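Local coordinates for microcompartments protein (PDB 3NWG) that probably forms part of the protein shell of a bacterial microcompartment, as a tandem-BMC-domain subunit resembling PduT, at residues A[2-11]-A[67-77]; A[23-33]-A[45-56]. One frame throughout, in Å; residues are numbered along the deposited sequence.

Contact 1 of 2, residues A[2-11]-A[67-77]; sequences MESIGLVEVN and SVLDDFILPNV
Glu-3 O takes the N-H of Val-77 at 2.9 Å, just ahead of the antiparallel pairing of strands 4-10 and 68-74, whose axes run at 170°. Ser-4 OG rests on CA of Pro-75. Ile-5 and Leu-74 form a hydrogen-bonded pair; CG1 of Ile-5 is anti to the backbone N (chi1 -178°), which leaves the CG2 branch to touch Leu-74 CB at 3.7 Å and CG2 of Val-77 at 4.1 Å. Gly-6 CA lies 4.2 Å from CG1 of Ile-73, its non-hydrogen-bonded partner. Leu-7 pairs with Phe-72 through both backbone bonds, its CD2 meeting Phe-72 CB. On the face shared with Ile-73, Val-8 CG1 looks across to CG1 of Val-68. Leu-69 and Asp-70 both face Glu-9, a classic beta bulge: Glu-9 O receives Leu-69 N at 2.6 Å and, weakly, Asp-70 N, while Glu-9 N donates to Asp-70 O. A water donating to Glu-9 OE1 and Asp-70 OD2 bridges the two carboxylates and probably eases their repulsion, with Lys-41 a long, weak ion-pair partner of Glu-9 OE2. Asn-11 N closes the pairing on Ser-67 O. Strand 4-10 lies inside the four-stranded sheet of the first BMC domain, beside strand 42-48, and strand 68-74 is its outermost strand within the chain; helices 13-26 and 50-64 cover the face of Val-8 and Ile-73, while helix 105-117 of the second BMC domain touches Glu-9, Phe-72 and Leu-74.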
loop_
_atom_site.group_PDB
_atom_site.type_symbol
_atom_site.label_atom_id
_atom_site.label_comp_id
_atom_site.label_asym_id
_atom_site.label_seq_id
_atom_site.Cartn_x
_atom_site.Cartn_y
_atom_site.Cartn_z
HETATM N N MSE A 2 25.295 19.542 -18.936
HETATM C CA MSE A 2 24.573 18.639 -18.053
HETATM C C MSE A 2 23.691 19.474 -17.105
HETATM O O MSE A 2 23.954 20.670 -16.872
HETATM C CB MSE A 2 25.532 17.696 -17.295
HETATM C CG MSE A 2 24.924 16.322 -17.022
HETATM SE SE MSE A 2 23.894 15.673 -18.567
HETATM C CE MSE A 2 22.783 14.342 -17.673
ATOM N N GLU A 3 22.648 18.838 -16.576
ATOM C CA GLU A 3 21.672 19.497 -15.717
ATOM C C GLU A 3 22.195 19.808 -14.323
ATOM O O GLU A 3 23.192 19.247 -13.889
ATOM C CB GLU A 3 20.417 18.641 -15.633
ATOM C CG GLU A 3 19.787 18.406 -16.990
ATOM C CD GLU A 3 18.528 17.582 -16.904
ATOM O OE1 GLU A 3 18.469 16.534 -17.593
ATOM O OE2 GLU A 3 17.606 17.972 -16.136
ATOM N N SER A 4 21.522 20.726 -13.639
ATOM C CA SER A 4 21.805 21.038 -12.245
ATOM C C SER A 4 20.670 20.549 -11.341
ATOM O O SER A 4 19.574 20.243 -11.815
ATOM C CB SER A 4 21.990 22.541 -12.072
ATOM O OG SER A 4 22.944 23.019 -12.998
ATOM N N ILE A 5 20.942 20.467 -10.044
ATOM C CA ILE A 5 19.910 20.157 -9.050
ATOM C C ILE A 5 19.851 21.278 -7.999
ATOM O O ILE A 5 20.899 21.789 -7.562
ATOM C CB ILE A 5 20.132 18.763 -8.390
ATOM C CG1 ILE A 5 19.021 18.447 -7.383
ATOM C CG2 ILE A 5 21.483 18.704 -7.718
ATOM C CD1 ILE A 5 18.985 17.014 -6.936
ATOM N N GLY A 6 18.628 21.665 -7.628
ATOM C CA GLY A 6 18.395 22.702 -6.633
ATOM C C GLY A 6 17.514 22.206 -5.507
ATOM O O GLY A 6 16.582 21.427 -5.733
ATOM N N LEU A 7 17.814 22.661 -4.294
ATOM C CA LEU A 7 17.091 22.249 -3.105
ATOM C C LEU A 7 16.711 23.435 -2.255
ATOM O O LEU A 7 17.547 24.276 -1.929
ATOM C CB LEU A 7 17.960 21.319 -2.242
ATOM C CG LEU A 7 17.504 21.165 -0.790
ATOM C CD1 LEU A 7 16.461 20.058 -0.673
ATOM C CD2 LEU A 7 18.661 20.919 0.140
ATOM N N VAL A 8 15.448 23.489 -1.864
ATOM C CA VAL A 8 15.034 24.435 -0.857
ATOM C C VAL A 8 14.421 23.650 0.299
ATOM O O VAL A 8 13.569 22.777 0.087
ATOM C CB VAL A 8 14.093 25.533 -1.434
ATOM C CG1 VAL A 8 13.518 26.399 -0.335
ATOM C CG2 VAL A 8 14.842 26.428 -2.401
ATOM N N GLU A 9 14.907 23.931 1.512
ATOM C CA GLU A 9 14.302 23.411 2.735
ATOM C C GLU A 9 13.578 24.514 3.516
ATOM O O GLU A 9 14.143 25.574 3.777
ATOM C CB GLU A 9 15.347 22.732 3.612
ATOM C CG GLU A 9 15.658 21.282 3.218
ATOM C CD GLU A 9 16.817 20.687 4.019
ATOM O OE1 GLU A 9 17.725 20.078 3.406
ATOM O OE2 GLU A 9 16.831 20.852 5.260
ATOM N N VAL A 10 12.324 24.243 3.876
ATOM C CA VAL A 10 11.426 25.234 4.461
ATOM C C VAL A 10 10.855 24.716 5.773
ATOM O O VAL A 10 10.586 23.529 5.918
ATOM C CB VAL A 10 10.234 25.565 3.514
ATOM C CG1 VAL A 10 9.378 26.667 4.081
ATOM C CG2 VAL A 10 10.723 25.973 2.127
ATOM N N ASN A 11 10.669 25.620 6.721
ATOM C CA ASN A 11 10.108 25.335 8.027
ATOM C C ASN A 11 8.627 24.913 8.091
ATOM O O ASN A 11 8.216 24.285 9.054
ATOM C CB ASN A 11 10.277 26.586 8.865
ATOM C CG ASN A 11 10.546 26.277 10.304
ATOM O OD1 ASN A 11 10.889 25.137 10.672
ATOM N ND2 ASN A 11 10.397 27.297 11.153
ATOM N N SER A 67 11.400 31.405 6.687
ATOM C CA SER A 67 11.189 30.010 7.016
ATOM C C SER A 67 12.048 29.098 6.135
ATOM O O SER A 67 11.869 27.876 6.131
ATOM C CB SER A 67 9.703 29.643 6.956
ATOM O OG SER A 67 9.207 29.711 5.642
ATOM N N VAL A 68 12.990 29.694 5.401
ATOM C CA VAL A 68 13.977 28.902 4.676
ATOM C C VAL A 68 15.003 28.389 5.684
ATOM O O VAL A 68 15.518 29.144 6.520
ATOM C CB VAL A 68 14.667 29.709 3.551
ATOM C CG1 VAL A 68 15.618 28.818 2.734
ATOM C CG2 VAL A 68 13.626 30.341 2.640
ATOM N N LEU A 69 15.277 27.095 5.626
ATOM C CA LEU A 69 16.263 26.521 6.513
ATOM C C LEU A 69 17.554 26.288 5.745
ATOM O O LEU A 69 18.654 26.456 6.290
ATOM C CB LEU A 69 15.740 25.230 7.133
ATOM C CG LEU A 69 14.532 25.359 8.057
ATOM C CD1 LEU A 69 14.106 23.981 8.482
ATOM C CD2 LEU A 69 14.819 26.257 9.267
ATOM N N ASP A 70 17.402 25.928 4.472
ATOM C CA ASP A 70 18.535 25.706 3.589
ATOM C C ASP A 70 18.096 25.792 2.123
ATOM O O ASP A 70 16.972 25.390 1.760
ATOM C CB ASP A 70 19.175 24.338 3.891
ATOM C CG ASP A 70 20.613 24.207 3.368
ATOM O OD1 ASP A 70 21.292 25.240 3.114
ATOM O OD2 ASP A 70 21.069 23.044 3.228
ATOM N N ASP A 71 18.986 26.338 1.298
ATOM C CA ASP A 71 18.864 26.310 -0.156
ATOM C C ASP A 71 20.222 25.895 -0.691
ATOM O O ASP A 71 21.248 26.278 -0.132
ATOM C CB ASP A 71 18.514 27.688 -0.695
ATOM C CG ASP A 71 19.524 28.764 -0.263
ATOM O OD1 ASP A 71 19.488 29.198 0.917
ATOM O OD2 ASP A 71 20.354 29.177 -1.104
ATOM N N PHE A 72 20.229 25.104 -1.758
ATOM C CA PHE A 72 21.459 24.546 -2.284
ATOM C C PHE A 72 21.331 24.272 -3.778
ATOM O O PHE A 72 20.252 23.915 -4.254
ATOM C CB PHE A 72 21.805 23.253 -1.533
ATOM C CG PHE A 72 22.955 22.482 -2.136
ATOM C CD1 PHE A 72 24.269 22.892 -1.929
ATOM C CD2 PHE A 72 22.717 21.366 -2.932
ATOM C CE1 PHE A 72 25.330 22.203 -2.498
ATOM C CE2 PHE A 72 23.772 20.665 -3.509
ATOM C CZ PHE A 72 25.077 21.082 -3.293
ATOM N N ILE A 73 22.437 24.431 -4.506
ATOM C CA ILE A 73 22.498 24.122 -5.940
ATOM C C ILE A 73 23.779 23.388 -6.309
ATOM O O ILE A 73 24.881 23.825 -5.953
ATOM C CB ILE A 73 22.383 25.395 -6.812
ATOM C CG1 ILE A 73 20.970 25.991 -6.730
ATOM C CG2 ILE A 73 22.763 25.089 -8.279
ATOM C CD1 ILE A 73 20.905 27.408 -7.192
ATOM N N LEU A 74 23.622 22.270 -7.021
ATOM C CA LEU A 74 24.762 21.490 -7.492
ATOM C C LEU A 74 24.702 21.394 -9.009
ATOM O O LEU A 74 23.881 20.664 -9.563
ATOM C CB LEU A 74 24.792 20.098 -6.838
ATOM C CG LEU A 74 26.036 19.163 -6.835
ATOM C CD1 LEU A 74 26.098 18.289 -8.062
ATOM C CD2 LEU A 74 27.364 19.902 -6.645
ATOM N N PRO A 75 25.562 22.162 -9.686
ATOM C CA PRO A 75 25.685 22.184 -11.140
ATOM C C PRO A 75 26.357 20.934 -11.689
ATOM O O PRO A 75 27.232 20.353 -11.038
ATOM C CB PRO A 75 26.589 23.388 -11.386
ATOM C CG PRO A 75 27.434 23.456 -10.157
ATOM C CD PRO A 75 26.459 23.142 -9.052
ATOM N N ASN A 76 25.956 20.545 -12.896
ATOM C CA ASN A 76 26.566 19.420 -13.608
ATOM C C ASN A 76 26.454 18.151 -12.790
ATOM O O ASN A 76 27.440 17.446 -12.579
ATOM C CB ASN A 76 28.034 19.708 -13.970
ATOM C CG ASN A 76 28.254 21.149 -14.470
ATOM O OD1 ASN A 76 27.459 21.705 -15.257
ATOM N ND2 ASN A 76 29.346 21.761 -14.006
ATOM N N VAL A 77 25.243 17.887 -12.307
ATOM C CA VAL A 77 24.981 16.720 -11.489
ATOM C C VAL A 77 24.962 15.464 -12.354
ATOM O O VAL A 77 24.506 15.498 -13.505
ATOM C CB VAL A 77 23.662 16.859 -10.710
ATOM C CG1 VAL A 77 22.464 16.864 -11.663
ATOM C CG2 VAL A 77 23.532 15.729 -9.684
HETATM O O HOH W 1 20.534 20.201 3.212
#

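Contact 2 of 2, residues A[23-33]-A[45-56]; sequences MLKAAQVDLLE and LICGDVAAVQSS
Asp-30 and Cys-47 are a hydrogen-bonded pair of the antiparallel hairpin strands 29-36 and 42-48, whose segments here run at 145°, and a classic beta bulge follows where Leu-32 N (2.8 Å) and Glu-33 N (3.2 Å) reach Leu-45 O from one face of its carbonyl plane. Leu-32 lays CD1 against Cys-47 CB, with CD2 near SG, while Leu-45 CD1 touches Glu-33 CB at 3.8 Å. On the other face, Leu-31 and Ile-46 cross at about a right angle, CD1 to CG2. Ile-46 also meets Met-23, a selenomethionine whose chain bends at chi3 (76°) to bring Met-23 CE to 4.0 Å from Ile-46 CG1. Val-29 forks toward helix 50-64: CG1 packs on Ala-52 CB at 3.9 Å, and CG2 comes to 3.4 Å from Ser-56 OG. With OG anti to the backbone N (chi1 -168°), the Ser-56 hydroxyl is swung toward helix 13-26, where it donates to Met-23 O at 2.6 Å from above the carbonyl plane, tying the two helices together. With an alanine here, Met-23 O would probably lose this donor and a small gap would open beside Val-29 CG2. Just past the end of helix 13-26, Ala-27 CB packs on Ala-52 CB of helix 50-64. Strand 4-10 borders strand 42-48, Leu-82 of helix 79-85 covers Leu-32 and Cys-47, and helices 13-26 and 50-64 pack on the face of Leu-31 and Ile-46.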
loop_
_atom_site.group_PDB
_atom_site.type_symbol
_atom_site.label_atom_id
_atom_site.label_comp_id
_atom_site.label_asym_id
_atom_site.label_seq_id
_atom_site.Cartn_x
_atom_site.Cartn_y
_atom_site.Cartn_z
HETATM N N MSE A 23 8.721 27.930 -7.400
HETATM C CA MSE A 23 9.870 27.268 -8.038
HETATM C C MSE A 23 9.526 26.627 -9.389
HETATM O O MSE A 23 10.281 26.736 -10.369
HETATM C CB MSE A 23 10.448 26.230 -7.082
HETATM C CG MSE A 23 11.069 26.888 -5.875
HETATM SE SE MSE A 23 11.485 25.732 -4.364
HETATM C CE MSE A 23 13.097 24.872 -5.112
ATOM N N LEU A 24 8.375 25.964 -9.443
ATOM C CA LEU A 24 7.917 25.341 -10.673
ATOM C C LEU A 24 7.597 26.375 -11.743
ATOM O O LEU A 24 7.719 26.089 -12.948
ATOM C CB LEU A 24 6.679 24.492 -10.405
ATOM C CG LEU A 24 6.946 23.289 -9.513
ATOM C CD1 LEU A 24 5.636 22.643 -9.152
ATOM C CD2 LEU A 24 7.903 22.294 -10.204
ATOM N N LYS A 25 7.188 27.566 -11.300
ATOM C CA LYS A 25 6.692 28.586 -12.211
ATOM C C LYS A 25 7.821 29.445 -12.750
ATOM O O LYS A 25 7.702 30.054 -13.815
ATOM C CB LYS A 25 5.663 29.466 -11.507
ATOM C CG LYS A 25 4.322 28.812 -11.348
ATOM C CD LYS A 25 3.356 29.716 -10.640
ATOM C CE LYS A 25 1.995 29.059 -10.550
ATOM N NZ LYS A 25 1.141 29.710 -9.516
ATOM N N ALA A 26 8.927 29.464 -12.009
ATOM C CA ALA A 26 9.982 30.429 -12.222
ATOM C C ALA A 26 10.720 30.255 -13.548
ATOM O O ALA A 26 11.235 31.230 -14.095
ATOM C CB ALA A 26 10.946 30.395 -11.063
ATOM N N ALA A 27 10.749 29.028 -14.065
ATOM C CA ALA A 27 11.631 28.658 -15.167
ATOM C C ALA A 27 11.321 27.213 -15.546
ATOM O O ALA A 27 10.577 26.557 -14.825
ATOM C CB ALA A 27 13.093 28.810 -14.747
ATOM N N GLN A 28 11.858 26.726 -16.674
ATOM C CA GLN A 28 11.668 25.325 -17.079
ATOM C C GLN A 28 12.504 24.393 -16.212
ATOM O O GLN A 28 13.667 24.119 -16.518
ATOM C CB GLN A 28 11.983 25.086 -18.569
ATOM C CG GLN A 28 10.750 25.066 -19.552
ATOM C CD GLN A 28 9.548 24.182 -19.084
ATOM O OE1 GLN A 28 9.717 23.142 -18.406
ATOM N NE2 GLN A 28 8.329 24.608 -19.458
ATOM N N VAL A 29 11.906 23.941 -15.119
ATOM C CA VAL A 29 12.522 22.947 -14.241
ATOM C C VAL A 29 11.541 21.797 -14.019
ATOM O O VAL A 29 10.326 21.975 -14.146
ATOM C CB VAL A 29 12.993 23.533 -12.855
ATOM C CG1 VAL A 29 14.109 24.572 -13.032
ATOM C CG2 VAL A 29 11.830 24.105 -12.068
ATOM N N ASP A 30 12.073 20.617 -13.717
ATOM C CA ASP A 30 11.247 19.483 -13.347
ATOM C C ASP A 30 11.308 19.320 -11.842
ATOM O O ASP A 30 12.350 19.571 -11.224
ATOM C CB ASP A 30 11.724 18.206 -14.055
ATOM C CG ASP A 30 11.194 18.079 -15.511
ATOM O OD1 ASP A 30 10.679 19.058 -16.100
ATOM O OD2 ASP A 30 11.301 16.972 -16.076
ATOM N N LEU A 31 10.187 18.923 -11.252
ATOM C CA LEU A 31 10.146 18.582 -9.834
ATOM C C LEU A 31 10.587 17.140 -9.602
ATOM O O LEU A 31 10.054 16.203 -10.208
ATOM C CB LEU A 31 8.743 18.787 -9.282
ATOM C CG LEU A 31 8.513 18.557 -7.793
ATOM C CD1 LEU A 31 9.168 19.653 -6.936
ATOM C CD2 LEU A 31 7.015 18.500 -7.546
ATOM N N LEU A 32 11.571 16.975 -8.729
ATOM C CA LEU A 32 12.035 15.658 -8.314
ATOM C C LEU A 32 11.306 15.204 -7.056
ATOM O O LEU A 32 10.837 14.068 -6.967
ATOM C CB LEU A 32 13.534 15.700 -8.020
ATOM C CG LEU A 32 14.453 16.056 -9.172
ATOM C CD1 LEU A 32 15.820 16.384 -8.620
ATOM C CD2 LEU A 32 14.514 14.904 -10.138
ATOM N N GLU A 33 11.237 16.110 -6.085
ATOM C CA GLU A 33 10.735 15.801 -4.762
ATOM C C GLU A 33 10.156 17.065 -4.148
ATOM O O GLU A 33 10.771 18.142 -4.198
ATOM C CB GLU A 33 11.864 15.233 -3.872
ATOM C CG GLU A 33 11.393 14.496 -2.626
ATOM C CD GLU A 33 10.539 13.287 -2.965
ATOM O OE1 GLU A 33 9.289 13.415 -2.933
ATOM O OE2 GLU A 33 11.119 12.221 -3.294
ATOM N N LEU A 45 13.028 19.589 -4.212
ATOM C CA LEU A 45 14.142 19.270 -5.090
ATOM C C LEU A 45 13.669 19.375 -6.524
ATOM O O LEU A 45 12.620 18.837 -6.895
ATOM C CB LEU A 45 14.660 17.854 -4.843
ATOM C CG LEU A 45 15.467 17.569 -3.585
ATOM C CD1 LEU A 45 15.572 16.073 -3.388
ATOM C CD2 LEU A 45 16.857 18.177 -3.685
ATOM N N ILE A 46 14.473 20.049 -7.330
ATOM C CA ILE A 46 14.167 20.279 -8.733
ATOM C C ILE A 46 15.431 20.123 -9.569
ATOM O O ILE A 46 16.553 20.166 -9.048
ATOM C CB ILE A 46 13.607 21.687 -8.933
ATOM C CG1 ILE A 46 14.459 22.678 -8.133
ATOM C CG2 ILE A 46 12.163 21.746 -8.447
ATOM C CD1 ILE A 46 14.728 23.973 -8.810
ATOM N N CYS A 47 15.247 19.936 -10.866
ATOM C CA CYS A 47 16.377 19.831 -11.759
ATOM C C CYS A 47 16.041 20.482 -13.098
ATOM O O CYS A 47 14.896 20.470 -13.539
ATOM C CB CYS A 47 16.774 18.360 -11.946
ATOM S SG CYS A 47 15.694 17.448 -13.077
ATOM N N GLY A 48 17.059 21.048 -13.729
ATOM C CA GLY A 48 16.949 21.657 -15.053
ATOM C C GLY A 48 18.323 22.175 -15.429
ATOM O O GLY A 48 19.324 21.698 -14.898
ATOM N N ASP A 49 18.382 23.154 -16.329
ATOM C CA ASP A 49 19.649 23.797 -16.643
ATOM C C ASP A 49 20.083 24.726 -15.516
ATOM O O ASP A 49 19.252 25.278 -14.797
ATOM C CB ASP A 49 19.588 24.543 -17.980
ATOM C CG ASP A 49 20.086 23.679 -19.163
ATOM O OD1 ASP A 49 19.723 24.008 -20.336
ATOM O OD2 ASP A 49 20.842 22.679 -18.937
ATOM N N VAL A 50 21.397 24.850 -15.367
ATOM C CA VAL A 50 22.046 25.775 -14.449
ATOM C C VAL A 50 21.215 27.013 -14.143
ATOM O O VAL A 50 20.832 27.247 -12.986
ATOM C CB VAL A 50 23.366 26.303 -15.040
ATOM C CG1 VAL A 50 24.284 26.773 -13.919
ATOM C CG2 VAL A 50 24.042 25.246 -15.932
ATOM N N ALA A 51 20.974 27.821 -15.174
ATOM C CA ALA A 51 20.304 29.102 -15.008
ATOM C C ALA A 51 18.831 28.931 -14.604
ATOM O O ALA A 51 18.321 29.706 -13.805
ATOM C CB ALA A 51 20.439 29.945 -16.280
ATOM N N ALA A 52 18.166 27.913 -15.147
ATOM C CA ALA A 52 16.779 27.618 -14.811
ATOM C C ALA A 52 16.644 27.228 -13.333
ATOM O O ALA A 52 15.794 27.764 -12.615
ATOM C CB ALA A 52 16.220 26.534 -15.730
ATOM N N VAL A 53 17.513 26.334 -12.865
ATOM C CA VAL A 53 17.553 25.975 -11.445
ATOM C C VAL A 53 17.873 27.197 -10.563
ATOM O O VAL A 53 17.339 27.334 -9.460
ATOM C CB VAL A 53 18.542 24.805 -11.168
ATOM C CG1 VAL A 53 18.756 24.583 -9.681
ATOM C CG2 VAL A 53 18.047 23.527 -11.810
ATOM N N GLN A 54 18.710 28.106 -11.044
ATOM C CA GLN A 54 19.038 29.264 -10.226
ATOM C C GLN A 54 17.845 30.180 -10.026
ATOM O O GLN A 54 17.696 30.772 -8.949
ATOM C CB GLN A 54 20.215 30.049 -10.789
ATOM C CG GLN A 54 20.475 31.350 -10.021
ATOM C CD GLN A 54 20.987 31.104 -8.602
ATOM O OE1 GLN A 54 22.175 30.825 -8.416
ATOM N NE2 GLN A 54 20.095 31.202 -7.600
ATOM N N SER A 55 16.991 30.290 -11.047
ATOM C CA SER A 55 15.827 31.175 -10.965
ATOM C C SER A 55 14.788 30.544 -10.053
ATOM O O SER A 55 14.194 31.203 -9.193
ATOM C CB SER A 55 15.223 31.399 -12.343
ATOM O OG SER A 55 16.205 31.853 -13.257
ATOM N N SER A 56 14.589 29.250 -10.262
ATOM C CA SER A 56 13.666 28.467 -9.491
ATOM C C SER A 56 14.014 28.537 -7.996
ATOM O O SER A 56 13.138 28.819 -7.165
ATOM C CB SER A 56 13.715 27.043 -10.007
ATOM O OG SER A 56 12.666 26.251 -9.503
#

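In the fold
Contacts 1 and 2 lie about 9 Å apart, centre to centre, on the same side of the chain's centre. They share one four-stranded antiparallel sheet, ordered 29-36, 42-48, 4-10, 68-74: contact 2 joins the first two strands, contact 1 the last two. The seam between them is strand 4-10 against strand 42-48, where Ser-4 N to Gly-48 O (2.7 Å) and Gly-6 N to Ile-46 O are probable hydrogen bonds. Along the chain, 2-11 comes first, then both segments of contact 2, then 67-77. All four segments fall within the first BMC domain, and the two contacts join strands at opposite ends of its sheet; strands 96-102 to 164-170 repeat the same strand order, consistent with a tandem-domain shell protein.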